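Local coordinates for solute-binding protein (Thermoactinomyces vulgaris, PDB 2ZYO) that binds cyclodextrins and maltodextrins and probably delivers them for uptake across the cell membrane, at residues V22-A27 against E52-A57; K126-V131 against K342-G347; Y176-F181 against Q276-V281. All blocks are in the same frame, centred on the assembly; numbering follows the deposited sequence.

Interaction 1. Residues V22-A27 against E52-A57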
loop_
_atom_site.group_PDB
_atom_site.type_symbol
_atom_site.label_atom_id
_atom_site.label_comp_id
_atom_site.label_asym_id
_atom_site.label_seq_id
_atom_site.Cartn_x
_atom_site.Cartn_y
_atom_site.Cartn_z
ATOM N N VAL A 22 1.843 9.136 24.638
ATOM C CA VAL A 22 2.776 8.115 24.166
ATOM C C VAL A 22 2.503 7.801 22.698
ATOM O O VAL A 22 1.351 7.639 22.293
ATOM C CB VAL A 22 2.705 6.822 25.025
ATOM C CG1 VAL A 22 3.705 5.777 24.534
ATOM C CG2 VAL A 22 2.962 7.135 26.500
ATOM N N VAL A 23 3.579 7.725 21.917
ATOM C CA VAL A 23 3.500 7.452 20.488
ATOM C C VAL A 23 4.423 6.277 20.179
ATOM O O VAL A 23 5.572 6.271 20.612
ATOM C CB VAL A 23 3.941 8.693 19.668
ATOM C CG1 VAL A 23 4.057 8.371 18.194
ATOM C CG2 VAL A 23 2.970 9.854 19.874
ATOM N N TRP A 24 3.915 5.280 19.455
ATOM C CA TRP A 24 4.758 4.186 18.964
ATOM C C TRP A 24 5.104 4.413 17.500
ATOM O O TRP A 24 4.216 4.634 16.674
ATOM C CB TRP A 24 4.075 2.825 19.120
ATOM C CG TRP A 24 3.898 2.351 20.534
ATOM C CD1 TRP A 24 4.478 2.866 21.659
ATOM C CD2 TRP A 24 3.107 1.241 20.962
ATOM N NE1 TRP A 24 4.073 2.157 22.766
ATOM C CE2 TRP A 24 3.238 1.149 22.365
ATOM C CE3 TRP A 24 2.290 0.317 20.296
ATOM C CZ2 TRP A 24 2.582 0.169 23.116
ATOM C CZ3 TRP A 24 1.638 -0.659 21.043
ATOM C CH2 TRP A 24 1.787 -0.722 22.439
ATOM N N GLU A 25 6.394 4.353 17.187
ATOM C CA GLU A 25 6.872 4.566 15.826
ATOM C C GLU A 25 7.846 3.464 15.403
ATOM O O GLU A 25 8.531 2.874 16.244
ATOM C CB GLU A 25 7.518 5.953 15.693
ATOM C CG GLU A 25 8.017 6.324 14.289
ATOM C CD GLU A 25 6.924 6.299 13.233
ATOM O OE1 GLU A 25 6.427 7.384 12.871
ATOM O OE2 GLU A 25 6.556 5.200 12.764
ATOM N N ASN A 26 7.888 3.209 14.096
ATOM C CA ASN A 26 8.731 2.178 13.481
ATOM C C ASN A 26 10.118 2.043 14.101
ATOM O O ASN A 26 10.861 3.017 14.203
ATOM C CB ASN A 26 8.859 2.444 11.976
ATOM C CG ASN A 26 9.482 1.281 11.222
ATOM O OD1 ASN A 26 9.727 0.214 11.785
ATOM N ND2 ASN A 26 9.730 1.483 9.934
ATOM N N ALA A 27 10.452 0.817 14.502
ATOM C CA ALA A 27 11.710 0.533 15.190
ATOM C C ALA A 27 12.870 0.224 14.243
ATOM O O ALA A 27 14.030 0.439 14.599
ATOM C CB ALA A 27 11.521 -0.607 16.180
ATOM N N GLU A 52 6.336 10.897 24.601
ATOM C CA GLU A 52 7.290 9.800 24.567
ATOM C C GLU A 52 7.113 8.998 23.286
ATOM O O GLU A 52 6.042 8.446 23.030
ATOM C CB GLU A 52 7.113 8.891 25.786
ATOM C CG GLU A 52 8.176 7.797 25.894
ATOM C CD GLU A 52 7.861 6.740 26.938
ATOM O OE1 GLU A 52 6.705 6.668 27.412
ATOM O OE2 GLU A 52 8.780 5.965 27.280
ATOM N N VAL A 53 8.172 8.945 22.487
ATOM C CA VAL A 53 8.181 8.158 21.263
ATOM C C VAL A 53 8.935 6.861 21.523
ATOM O O VAL A 53 10.139 6.879 21.797
ATOM C CB VAL A 53 8.821 8.928 20.084
ATOM C CG1 VAL A 53 8.768 8.096 18.808
ATOM C CG2 VAL A 53 8.113 10.256 19.871
ATOM N N VAL A 54 8.212 5.748 21.436
ATOM C CA VAL A 54 8.748 4.421 21.730
ATOM C C VAL A 54 8.938 3.653 20.421
ATOM O O VAL A 54 8.022 3.603 19.599
ATOM C CB VAL A 54 7.800 3.629 22.672
ATOM C CG1 VAL A 54 8.393 2.268 23.045
ATOM C CG2 VAL A 54 7.493 4.433 23.932
ATOM N N PRO A 55 10.134 3.068 20.211
ATOM C CA PRO A 55 10.361 2.259 19.014
ATOM C C PRO A 55 9.612 0.927 19.051
ATOM O O PRO A 55 9.899 0.075 19.895
ATOM C CB PRO A 55 11.875 2.026 19.032
ATOM C CG PRO A 55 12.254 2.111 20.469
ATOM C CD PRO A 55 11.340 3.154 21.058
ATOM N N VAL A 56 8.646 0.771 18.147
ATOM C CA VAL A 56 7.933 -0.495 17.954
ATOM C C VAL A 56 7.698 -0.713 16.461
ATOM O O VAL A 56 7.149 0.158 15.776
ATOM C CB VAL A 56 6.564 -0.553 18.692
ATOM C CG1 VAL A 56 5.975 -1.957 18.599
ATOM C CG2 VAL A 56 6.689 -0.141 20.157
ATOM N N ALA A 57 8.114 -1.876 15.965
ATOM C CA ALA A 57 7.973 -2.214 14.553
ATOM C C ALA A 57 6.515 -2.122 14.123
ATOM O O ALA A 57 5.621 -2.546 14.855
ATOM C CB ALA A 57 8.514 -3.604 14.288
#
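Trp24 and Val56 meet face to methyl where two parallel strands run out. The methyl CG2 of Val56 sits over one face of the indole, 3.9 Å from the centroid of the Trp24 five-membered ring and only 16° off its normal, a CH-pi contact. The ring is turned back beside its own backbone N (chi1 -68°), which sets the five-membered ring alongside Val54. There the branch point of Val54 fills the hollow beside it, with Val54 CB 3.6 Å from Trp24 CD1. On the same face Val54 CG2 reaches back to Val22 CG1 at 4.1 Å, and Val22 and Glu52 run side by side in the same direction, the Glu52 carboxylate turning to Lys20. The other face carries Val23, Val53, Glu25 and Pro55; here Val53 CG1 rests on the first methylene of Glu25, 4.0 Å from its CB. Beyond that methylene the Glu25 chain bends away: OE2 accepts from Asn26 N at 2.7 Å, while OE1 meets Thr36 and Lys126. Past the end of the first strand the Ala27 methyl turns in over Pro55 and the backbone that follows it, CB to CB 3.9 Å from Pro55.

Under the side chains, backbone bonds alternate in the parallel manner: Val23 N gives to Glu52 O and Val54 N to Val23 O, then Glu25 N to Val54 O and Val56 N to Glu25 O. Helix 61-71 lies against Trp24, and helix 30-47 touches Glu25 and Val53, so the two faces meet different helices. Strand 20-25, helix 30-47 and strand 50-55 together form a beta-alpha-beta unit, the repeating element of the alpha/beta lobes of periplasmic binding proteins.

Interaction 2. Residues K126-V131 against K342-G347. With GLC (alpha-D-glucopyranose), chain B.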
loop_
_atom_site.group_PDB
_atom_site.type_symbol
_atom_site.label_atom_id
_atom_site.label_comp_id
_atom_site.label_asym_id
_atom_site.label_seq_id
_atom_site.Cartn_x
_atom_site.Cartn_y
_atom_site.Cartn_z
ATOM N N LYS A 126 0.040 9.481 6.875
ATOM C CA LYS A 126 1.437 9.905 6.866
ATOM C C LYS A 126 2.079 9.612 5.516
ATOM O O LYS A 126 2.900 10.390 5.029
ATOM C CB LYS A 126 2.230 9.155 7.939
ATOM C CG LYS A 126 1.696 9.291 9.359
ATOM C CD LYS A 126 2.120 8.110 10.238
ATOM C CE LYS A 126 3.617 8.115 10.530
ATOM N NZ LYS A 126 3.981 7.033 11.494
ATOM N N ALA A 127 1.706 8.476 4.929
ATOM C CA ALA A 127 2.366 7.971 3.729
ATOM C C ALA A 127 1.411 7.198 2.831
ATOM O O ALA A 127 0.464 6.569 3.311
ATOM C CB ALA A 127 3.552 7.096 4.113
ATOM N N ILE A 128 1.677 7.260 1.527
ATOM C CA ILE A 128 0.953 6.477 0.532
ATOM C C ILE A 128 1.961 5.766 -0.368
ATOM O O ILE A 128 3.022 6.313 -0.681
ATOM C CB ILE A 128 -0.038 7.357 -0.292
ATOM C CG1 ILE A 128 -0.899 6.507 -1.237
ATOM C CG2 ILE A 128 0.691 8.476 -1.043
ATOM C CD1 ILE A 128 -2.156 7.206 -1.705
ATOM N N GLU A 129 1.632 4.537 -0.754
ATOM C CA GLU A 129 2.467 3.767 -1.675
ATOM C C GLU A 129 1.636 3.077 -2.754
ATOM O O GLU A 129 0.483 2.708 -2.529
ATOM C CB GLU A 129 3.321 2.738 -0.918
ATOM C CG GLU A 129 2.524 1.714 -0.110
ATOM C CD GLU A 129 3.391 0.648 0.547
ATOM O OE1 GLU A 129 4.554 0.938 0.899
ATOM O OE2 GLU A 129 2.888 -0.482 0.725
ATOM N N SER A 130 2.241 2.919 -3.928
ATOM C CA SER A 130 1.660 2.175 -5.040
ATOM C C SER A 130 2.789 1.636 -5.900
ATOM O O SER A 130 3.869 2.222 -5.941
ATOM C CB SER A 130 0.775 3.090 -5.892
ATOM O OG SER A 130 0.376 2.452 -7.096
ATOM N N VAL A 131 2.541 0.531 -6.598
ATOM C CA VAL A 131 3.461 0.118 -7.658
ATOM C C VAL A 131 3.367 1.110 -8.815
ATOM O O VAL A 131 2.387 1.848 -8.942
ATOM C CB VAL A 131 3.221 -1.339 -8.164
ATOM C CG1 VAL A 131 3.402 -2.345 -7.035
ATOM C CG2 VAL A 131 1.856 -1.495 -8.825
ATOM N N LYS A 342 1.694 10.005 -9.101
ATOM C CA LYS A 342 0.747 10.023 -10.218
ATOM C C LYS A 342 -0.071 8.735 -10.264
ATOM O O LYS A 342 -1.295 8.775 -10.387
ATOM C CB LYS A 342 1.468 10.230 -11.554
ATOM C CG LYS A 342 1.934 11.657 -11.821
ATOM C CD LYS A 342 2.399 11.836 -13.261
ATOM C CE LYS A 342 3.793 11.259 -13.489
ATOM N NZ LYS A 342 4.242 11.410 -14.907
ATOM N N GLN A 343 0.611 7.596 -10.150
ATOM C CA GLN A 343 -0.060 6.300 -10.161
ATOM C C GLN A 343 -0.944 6.108 -8.929
ATOM O O GLN A 343 -2.057 5.587 -9.037
ATOM C CB GLN A 343 0.951 5.155 -10.292
ATOM C CG GLN A 343 0.310 3.773 -10.441
ATOM C CD GLN A 343 -0.658 3.693 -11.609
ATOM O OE1 GLN A 343 -0.294 3.967 -12.749
ATOM N NE2 GLN A 343 -1.901 3.317 -11.326
ATOM N N ALA A 344 -0.453 6.547 -7.769
ATOM C CA ALA A 344 -1.204 6.444 -6.518
ATOM C C ALA A 344 -2.515 7.224 -6.582
ATOM O O ALA A 344 -3.499 6.834 -5.952
ATOM C CB ALA A 344 -0.361 6.917 -5.343
ATOM N N SER A 345 -2.521 8.312 -7.354
ATOM C CA SER A 345 -3.709 9.158 -7.511
ATOM C C SER A 345 -4.793 8.484 -8.357
ATOM O O SER A 345 -5.920 8.978 -8.452
ATOM C CB SER A 345 -3.329 10.515 -8.118
ATOM O OG SER A 345 -3.064 10.410 -9.506
ATOM N N LYS A 346 -4.440 7.354 -8.964
ATOM C CA LYS A 346 -5.353 6.614 -9.825
ATOM C C LYS A 346 -5.650 5.225 -9.255
ATOM O O LYS A 346 -6.271 4.387 -9.914
ATOM C CB LYS A 346 -4.780 6.534 -11.244
ATOM C CG LYS A 346 -4.745 7.884 -11.955
ATOM C CD LYS A 346 -3.708 7.921 -13.057
ATOM C CE LYS A 346 -3.582 9.317 -13.650
ATOM N NZ LYS A 346 -2.974 10.286 -12.694
ATOM N N GLY A 347 -5.219 5.001 -8.015
ATOM C CA GLY A 347 -5.388 3.713 -7.355
ATOM C C GLY A 347 -6.571 3.630 -6.411
ATOM O O GLY A 347 -7.298 4.609 -6.211
HETATM C C1 GLC B . 5.045 -4.518 -0.895
HETATM C C2 GLC B . 3.878 -3.966 -0.037
HETATM C C3 GLC B . 2.992 -5.078 0.563
HETATM C C4 GLC B . 2.668 -6.158 -0.468
HETATM C C5 GLC B . 3.954 -6.641 -1.134
HETATM C C6 GLC B . 3.719 -7.718 -2.182
HETATM O O1 GLC B . 6.055 -5.047 -0.108
HETATM O O2 GLC B . 4.386 -3.142 1.011
HETATM O O3 GLC B . 1.776 -4.512 1.034
HETATM O O4 GLC B . 2.016 -7.264 0.185
HETATM O O5 GLC B . 4.593 -5.535 -1.800
HETATM O O6 GLC B . 3.988 -9.014 -1.666
#
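The glycan pocket of this solute-binding protein borrows Glu129 from strand 120-136, whose Ile128 and Ser130 pack against the end of helix 338-344. The side chains alternate: Glu129 points away from the helix, and its OE2 accepts a hydrogen bond from O2 of the bound glucose at 3.1 Å. Its chain is extended beyond CG (chi2 176°), which carries the carboxylate out to the sugar. A leucine in place of Glu129 would probably leave that sugar hydroxyl without its carboxylate acceptor, weakening the grip on this glucose unit, which Asn173 also holds.

On the helix side, the methyl of Ala344 fits between the two neighbours of Glu129, with CB 4.1 Å from Ile128 CD1 and 4.0 Å from Ser130 CB. Gln343 touches with its CG, 3.6 Å from Ser130 OG, while its amide end turns to Leu267 N and Ala275 O. No hydrogen bond joins the segments directly, but Thr277 bonds to Ser130 OG and weakly to Gln343 NE2. Ser130 OG also donates to Val131 O at 2.8 Å, in the carbonyl plane on a lone pair, and Val131 O lies 3.2 Å from Gln343 CG.

Interaction 3. Residues Y176-F181 against Q276-V281. With GLC (alpha-D-glucopyranose), chain B.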
loop_
_atom_site.group_PDB
_atom_site.type_symbol
_atom_site.label_atom_id
_atom_site.label_comp_id
_atom_site.label_asym_id
_atom_site.label_seq_id
_atom_site.Cartn_x
_atom_site.Cartn_y
_atom_site.Cartn_z
ATOM N N TYR A 176 0.457 -7.323 -7.270
ATOM C CA TYR A 176 1.072 -6.678 -8.424
ATOM C C TYR A 176 0.183 -6.716 -9.661
ATOM O O TYR A 176 0.153 -5.760 -10.440
ATOM C CB TYR A 176 2.440 -7.306 -8.718
ATOM C CG TYR A 176 3.458 -7.035 -7.633
ATOM C CD1 TYR A 176 4.308 -5.933 -7.709
ATOM C CD2 TYR A 176 3.560 -7.870 -6.516
ATOM C CE1 TYR A 176 5.238 -5.669 -6.709
ATOM C CE2 TYR A 176 4.488 -7.611 -5.507
ATOM C CZ TYR A 176 5.326 -6.512 -5.614
ATOM O OH TYR A 176 6.249 -6.247 -4.628
ATOM N N THR A 177 -0.552 -7.812 -9.825
ATOM C CA THR A 177 -1.375 -8.017 -11.015
ATOM C C THR A 177 -2.767 -7.414 -10.888
ATOM O O THR A 177 -3.556 -7.477 -11.833
ATOM C CB THR A 177 -1.529 -9.510 -11.340
ATOM O OG1 THR A 177 -2.201 -10.160 -10.257
ATOM C CG2 THR A 177 -0.175 -10.154 -11.560
ATOM N N TYR A 178 -3.073 -6.824 -9.734
ATOM C CA TYR A 178 -4.398 -6.244 -9.513
ATOM C C TYR A 178 -4.868 -5.354 -10.665
ATOM O O TYR A 178 -6.032 -5.435 -11.071
ATOM C CB TYR A 178 -4.470 -5.473 -8.194
ATOM C CG TYR A 178 -5.824 -4.838 -7.965
ATOM C CD1 TYR A 178 -6.948 -5.623 -7.717
ATOM C CD2 TYR A 178 -5.984 -3.454 -8.014
ATOM C CE1 TYR A 178 -8.196 -5.049 -7.514
ATOM C CE2 TYR A 178 -7.229 -2.871 -7.815
ATOM C CZ TYR A 178 -8.329 -3.675 -7.565
ATOM O OH TYR A 178 -9.570 -3.110 -7.360
ATOM N N PHE A 179 -3.969 -4.525 -11.199
ATOM C CA PHE A 179 -4.343 -3.598 -12.272
ATOM C C PHE A 179 -4.929 -4.313 -13.488
ATOM O O PHE A 179 -5.800 -3.771 -14.166
ATOM C CB PHE A 179 -3.187 -2.656 -12.655
ATOM C CG PHE A 179 -2.158 -3.266 -13.573
ATOM C CD1 PHE A 179 -2.208 -3.033 -14.945
ATOM C CD2 PHE A 179 -1.126 -4.051 -13.065
ATOM C CE1 PHE A 179 -1.253 -3.583 -15.802
ATOM C CE2 PHE A 179 -0.166 -4.611 -13.912
ATOM C CZ PHE A 179 -0.229 -4.375 -15.285
ATOM N N LEU A 180 -4.461 -5.535 -13.742
ATOM C CA LEU A 180 -4.982 -6.347 -14.846
ATOM C C LEU A 180 -6.420 -6.791 -14.590
ATOM O O LEU A 180 -7.228 -6.847 -15.517
ATOM C CB LEU A 180 -4.086 -7.563 -15.105
ATOM C CG LEU A 180 -2.648 -7.284 -15.560
ATOM C CD1 LEU A 180 -1.798 -8.548 -15.509
ATOM C CD2 LEU A 180 -2.619 -6.677 -16.957
ATOM N N PHE A 181 -6.731 -7.106 -13.335
ATOM C CA PHE A 181 -8.087 -7.485 -12.943
ATOM C C PHE A 181 -9.014 -6.272 -12.922
ATOM O O PHE A 181 -10.126 -6.324 -13.449
ATOM C CB PHE A 181 -8.076 -8.194 -11.585
ATOM C CG PHE A 181 -7.463 -9.568 -11.630
ATOM C CD1 PHE A 181 -8.267 -10.693 -11.751
ATOM C CD2 PHE A 181 -6.083 -9.735 -11.558
ATOM C CE1 PHE A 181 -7.710 -11.971 -11.794
ATOM C CE2 PHE A 181 -5.510 -11.010 -11.603
ATOM C CZ PHE A 181 -6.326 -12.128 -11.720
ATOM N N GLN A 276 -5.409 1.009 -12.641
ATOM C CA GLN A 276 -5.834 1.091 -11.250
ATOM C C GLN A 276 -5.040 0.108 -10.411
ATOM O O GLN A 276 -5.210 -1.107 -10.529
ATOM C CB GLN A 276 -7.323 0.784 -11.114
ATOM C CG GLN A 276 -8.245 1.733 -11.842
ATOM C CD GLN A 276 -9.695 1.317 -11.718
ATOM O OE1 GLN A 276 -10.307 1.458 -10.655
ATOM N NE2 GLN A 276 -10.257 0.798 -12.807
ATOM N N THR A 277 -4.176 0.646 -9.560
ATOM C CA THR A 277 -3.357 -0.164 -8.672
ATOM C C THR A 277 -3.925 -0.118 -7.260
ATOM O O THR A 277 -4.751 0.739 -6.940
ATOM C CB THR A 277 -1.913 0.359 -8.634
ATOM O OG1 THR A 277 -1.926 1.767 -8.367
ATOM C CG2 THR A 277 -1.222 0.117 -9.961
ATOM N N PHE A 278 -3.490 -1.052 -6.422
ATOM C CA PHE A 278 -3.728 -0.941 -4.992
ATOM C C PHE A 278 -2.895 0.212 -4.445
ATOM O O PHE A 278 -1.771 0.448 -4.894
ATOM C CB PHE A 278 -3.320 -2.223 -4.265
ATOM C CG PHE A 278 -4.334 -3.330 -4.335
ATOM C CD1 PHE A 278 -5.689 -3.081 -4.119
ATOM C CD2 PHE A 278 -3.923 -4.639 -4.571
ATOM C CE1 PHE A 278 -6.621 -4.119 -4.164
ATOM C CE2 PHE A 278 -4.847 -5.681 -4.616
ATOM C CZ PHE A 278 -6.195 -5.421 -4.410
ATOM N N ILE A 279 -3.450 0.936 -3.480
ATOM C CA ILE A 279 -2.646 1.855 -2.685
ATOM C C ILE A 279 -2.620 1.384 -1.232
ATOM O O ILE A 279 -3.592 0.807 -0.738
ATOM C CB ILE A 279 -3.113 3.334 -2.796
ATOM C CG1 ILE A 279 -4.558 3.498 -2.318
ATOM C CG2 ILE A 279 -2.950 3.841 -4.233
ATOM C CD1 ILE A 279 -4.882 4.884 -1.794
ATOM N N GLY A 280 -1.484 1.596 -0.574
ATOM C CA GLY A 280 -1.341 1.310 0.847
ATOM C C GLY A 280 -1.098 2.612 1.577
ATOM O O GLY A 280 -0.269 3.418 1.155
ATOM N N VAL A 281 -1.838 2.824 2.661
ATOM C CA VAL A 281 -1.722 4.049 3.446
ATOM C C VAL A 281 -1.252 3.715 4.858
ATOM O O VAL A 281 -1.809 2.830 5.508
ATOM C CB VAL A 281 -3.069 4.824 3.500
ATOM C CG1 VAL A 281 -2.961 6.053 4.402
ATOM C CG2 VAL A 281 -3.515 5.232 2.099
HETATM C C1 GLC B . 5.045 -4.518 -0.895
HETATM C C2 GLC B . 3.878 -3.966 -0.037
HETATM C C3 GLC B . 2.992 -5.078 0.563
HETATM C C4 GLC B . 2.668 -6.158 -0.468
HETATM C C5 GLC B . 3.954 -6.641 -1.134
HETATM C C6 GLC B . 3.719 -7.718 -2.182
HETATM O O1 GLC B . 6.055 -5.047 -0.108
HETATM O O2 GLC B . 4.386 -3.142 1.011
HETATM O O3 GLC B . 1.776 -4.512 1.034
HETATM O O4 GLC B . 2.016 -7.264 0.185
HETATM O O5 GLC B . 4.593 -5.535 -1.800
HETATM O O6 GLC B . 3.988 -9.014 -1.666
HETATM O O HOH W 1 -6.212 -1.117 -14.228
#
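Tyr178 and Phe278 lie ring against ring, their planes only 12° apart and their centroids 3.9 Å apart, in a face-to-face stack. The two side chains nevertheless arrive from directions about a right angle apart. Phe278 CE1 lies over the centre of the phenol, whereas Tyr178 CG lies nearer the rim of the phenyl; the tightest approach is Tyr178 CD1 to Phe278 CZ, 3.4 Å. With CG anti to its backbone N (chi1 179°), Tyr178 extends from helix 174-183 toward the chain leading into strand 278-287, and the carbonyl carbon of Thr277 meets its ring at the edge.

Phe179 instead brings its backbone and CB to the contact. Its CA points a hydrogen at Gln276 O, 3.2 Å away, and its ring leads off toward Leu267. A water joins the two backbones, giving to Phe179 O at 2.7 Å and accepting from Gln276 N at 2.8 Å. Earlier in the helix Tyr176 faces the glycan pocket, where its CE2 comes within 3.4 Å of glucose C6; its hydroxyl is bonded to Asn247.

Stacking, dispersion and one water therefore hold the helix to the start of strand 278-287 and the loop before it, without any direct hydrogen bond. Gln276 O is buried with no conventional partner, so the CA-H...O contact from Phe179 probably compensates it only in part.

Overall arrangement
Interaction 1 lies well out from the centre of the chain and is only partly buried; interactions 2 and 3 are buried close to that centre and beside the bound glycan. The first joins two strands by regular backbone bonding, whereas the other two set a helix against the chain of a mixed sheet without a direct hydrogen bond, one through an alanine methyl and its aliphatic and serine neighbours, the other through aromatic rings. Strands 120-136 and 278-287 are neighbours in that sheet, linking interactions 2 and 3 through Glu129 N to Gly280 O and Ser130 to Thr277. A salt bridge between Glu25 and Lys126 ties interaction 1 to interaction 2, though their centres are 25 Å apart.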